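Local coordinates for protein CRISPR-associated endonuclease Cas1 (Thermotoga maritima, PDB 4XTK) that probably acts as a metal-dependent double-stranded DNA endonuclease in CRISPR adaptive immunity, working as a homodimer that joins Cas2, at residues 45-50 against 68-73. Numbering follows the deposited sequence.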
loop_
_atom_site.group_PDB
_atom_site.type_symbol
_atom_site.label_atom_id
_atom_site.label_comp_id
_atom_site.label_asym_id
_atom_site.label_seq_id
_atom_site.Cartn_x
_atom_site.Cartn_y
_atom_site.Cartn_z
ATOM N N ILE E 45 2.762 -14.498 1.170
ATOM C CA ILE E 45 2.593 -15.207 -0.093
ATOM C C ILE E 45 2.368 -14.257 -1.271
ATOM O O ILE E 45 1.520 -13.368 -1.212
ATOM C CB ILE E 45 1.413 -16.192 -0.016
ATOM C CG1 ILE E 45 1.629 -17.195 1.120
ATOM C CG2 ILE E 45 1.237 -16.921 -1.337
ATOM C CD1 ILE E 45 0.383 -17.967 1.493
ATOM N N LYS E 46 3.127 -14.454 -2.345
ATOM C CA LYS E 46 2.964 -13.675 -3.571
ATOM C C LYS E 46 2.406 -14.528 -4.719
ATOM O O LYS E 46 3.067 -15.448 -5.203
ATOM C CB LYS E 46 4.298 -13.054 -3.989
ATOM C CG LYS E 46 4.884 -12.050 -3.000
ATOM C CD LYS E 46 6.303 -11.688 -3.422
ATOM C CE LYS E 46 7.051 -10.847 -2.394
ATOM N NZ LYS E 46 6.155 -9.993 -1.566
ATOM N N VAL E 47 1.199 -14.193 -5.166
ATOM C CA VAL E 47 0.485 -14.970 -6.175
ATOM C C VAL E 47 0.561 -14.358 -7.572
ATOM O O VAL E 47 -0.004 -13.296 -7.822
ATOM C CB VAL E 47 -0.998 -15.116 -5.797
ATOM C CG1 VAL E 47 -1.762 -15.831 -6.903
ATOM C CG2 VAL E 47 -1.132 -15.846 -4.488
ATOM N N PHE E 48 1.292 -15.002 -8.472
ATOM C CA PHE E 48 1.327 -14.569 -9.865
ATOM C C PHE E 48 0.395 -15.340 -10.808
ATOM O O PHE E 48 0.179 -14.936 -11.955
ATOM C CB PHE E 48 2.756 -14.655 -10.382
ATOM C CG PHE E 48 3.696 -13.725 -9.686
ATOM C CD1 PHE E 48 4.294 -14.090 -8.499
ATOM C CD2 PHE E 48 3.972 -12.482 -10.217
ATOM C CE1 PHE E 48 5.156 -13.242 -7.860
ATOM C CE2 PHE E 48 4.837 -11.625 -9.581
ATOM C CZ PHE E 48 5.429 -12.007 -8.398
ATOM N N GLY E 49 -0.162 -16.443 -10.327
ATOM C CA GLY E 49 -0.971 -17.285 -11.184
ATOM C C GLY E 49 -2.421 -16.874 -11.105
ATOM O O GLY E 49 -2.763 -15.940 -10.386
ATOM N N GLU E 50 -3.280 -17.567 -11.841
ATOM C CA GLU E 50 -4.709 -17.364 -11.684
ATOM C C GLU E 50 -5.201 -18.334 -10.616
ATOM O O GLU E 50 -5.183 -19.545 -10.812
ATOM C CB GLU E 50 -5.444 -17.573 -13.012
ATOM C CG GLU E 50 -5.087 -16.554 -14.089
ATOM C CD GLU E 50 -5.545 -15.140 -13.746
ATOM O OE1 GLU E 50 -6.482 -14.991 -12.933
ATOM O OE2 GLU E 50 -4.965 -14.176 -14.292
ATOM N N ILE E 68 -1.288 -12.022 1.859
ATOM C CA ILE E 68 -1.082 -12.584 0.536
ATOM C C ILE E 68 -1.162 -11.462 -0.492
ATOM O O ILE E 68 -2.145 -10.713 -0.546
ATOM C CB ILE E 68 -2.100 -13.718 0.238
ATOM C CG1 ILE E 68 -1.958 -14.234 -1.189
ATOM C CG2 ILE E 68 -3.535 -13.273 0.494
ATOM C CD1 ILE E 68 -2.761 -15.490 -1.420
ATOM N N HIS E 69 -0.091 -11.325 -1.272
ATOM C CA HIS E 69 0.010 -10.290 -2.298
ATOM C C HIS E 69 -0.381 -10.837 -3.669
ATOM O O HIS E 69 -0.019 -11.958 -4.025
ATOM C CB HIS E 69 1.430 -9.724 -2.366
ATOM C CG HIS E 69 1.975 -9.281 -1.045
ATOM N ND1 HIS E 69 1.530 -8.147 -0.400
ATOM C CD2 HIS E 69 2.945 -9.805 -0.260
ATOM C CE1 HIS E 69 2.192 -8.001 0.735
ATOM N NE2 HIS E 69 3.059 -8.991 0.842
ATOM N N PHE E 70 -1.106 -10.035 -4.441
ATOM C CA PHE E 70 -1.577 -10.467 -5.749
ATOM C C PHE E 70 -0.928 -9.671 -6.885
ATOM O O PHE E 70 -0.809 -8.446 -6.814
ATOM C CB PHE E 70 -3.106 -10.354 -5.822
ATOM C CG PHE E 70 -3.826 -11.280 -4.884
ATOM C CD1 PHE E 70 -4.120 -12.578 -5.265
ATOM C CD2 PHE E 70 -4.202 -10.857 -3.618
ATOM C CE1 PHE E 70 -4.780 -13.433 -4.404
ATOM C CE2 PHE E 70 -4.862 -11.710 -2.753
ATOM C CZ PHE E 70 -5.150 -12.997 -3.144
ATOM N N PHE E 71 -0.511 -10.383 -7.929
ATOM C CA PHE E 71 0.086 -9.768 -9.114
ATOM C C PHE E 71 -0.583 -10.292 -10.388
ATOM O O PHE E 71 -1.038 -11.431 -10.434
ATOM C CB PHE E 71 1.592 -10.036 -9.161
ATOM C CG PHE E 71 2.333 -9.548 -7.950
ATOM C CD1 PHE E 71 2.407 -10.327 -6.805
ATOM C CD2 PHE E 71 2.962 -8.313 -7.956
ATOM C CE1 PHE E 71 3.083 -9.879 -5.688
ATOM C CE2 PHE E 71 3.642 -7.860 -6.845
ATOM C CZ PHE E 71 3.704 -8.645 -5.710
ATOM N N ASN E 72 -0.645 -9.459 -11.418
ATOM C CA ASN E 72 -1.303 -9.854 -12.654
ATOM C C ASN E 72 -0.361 -10.591 -13.610
ATOM O O ASN E 72 0.747 -10.977 -13.229
ATOM C CB ASN E 72 -1.925 -8.634 -13.350
ATOM C CG ASN E 72 -0.889 -7.634 -13.867
ATOM O OD1 ASN E 72 0.295 -7.946 -14.022
ATOM N ND2 ASN E 72 -1.351 -6.423 -14.160
ATOM N N ARG E 73 -0.828 -10.782 -14.844
ATOM C CA ARG E 73 -0.077 -11.472 -15.890
ATOM C C ARG E 73 1.354 -10.953 -16.016
ATOM O O ARG E 73 2.308 -11.704 -15.815
ATOM C CB ARG E 73 -0.802 -11.344 -17.235
#
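Lys46 leans from strand 42-47 over the neighbouring strand 68-71, where it meets Phe71 and His69. Its CB meets the ring of Phe71 at CE1, 3.8 Å away. CG, set anti to the carbonyl carbon (chi1 -63°), touches both that CE1 and CD2 of His69. The chain then runs extended before bending at its last torsion, which brings NZ beside the imidazole, 3.5 Å from His69 CD2. No hydrogen bond joins the two: NZ is paired in a salt bridge with Asp44, while His69 ND1 bonds to Thr80.

Beneath these side chains, 45-47 and 68-71 run parallel, their axes 19° apart, as central neighbours in a mixed four-stranded sheet of the Cas1 N-terminal beta-rich domain; the probable metal-binding residues lie elsewhere. The ladder consists of His69 N to Ile45 O at 2.6 Å, Val47 N to His69 O at 2.8 Å and Phe71 N to Val47 O at 3.0 Å. On the face opposite Lys46, Val47 CG2 touches Ile68 CD1 at 3.5 Å, and Leu61 of helix 55-63 packs against Ile45 and Ile68.

Phe48 and Phe71 form an offset stack, with centroids 4.6 Å apart and planes 11° from parallel. Phe14 also stacks on Phe48. Lys55 of the second subunit bonds to the carbonyl oxygens of Gly49 and Phe71, placing this end of the strand pair at the dimer interface.

The chemistry is divided: backbone N-H to carbonyl bonds set the register, the Phe48 and Phe71 stack carries the contact one residue beyond the last bridge, and Asp44 probably favours a charged Lys46, which may disfavour protonation of His69.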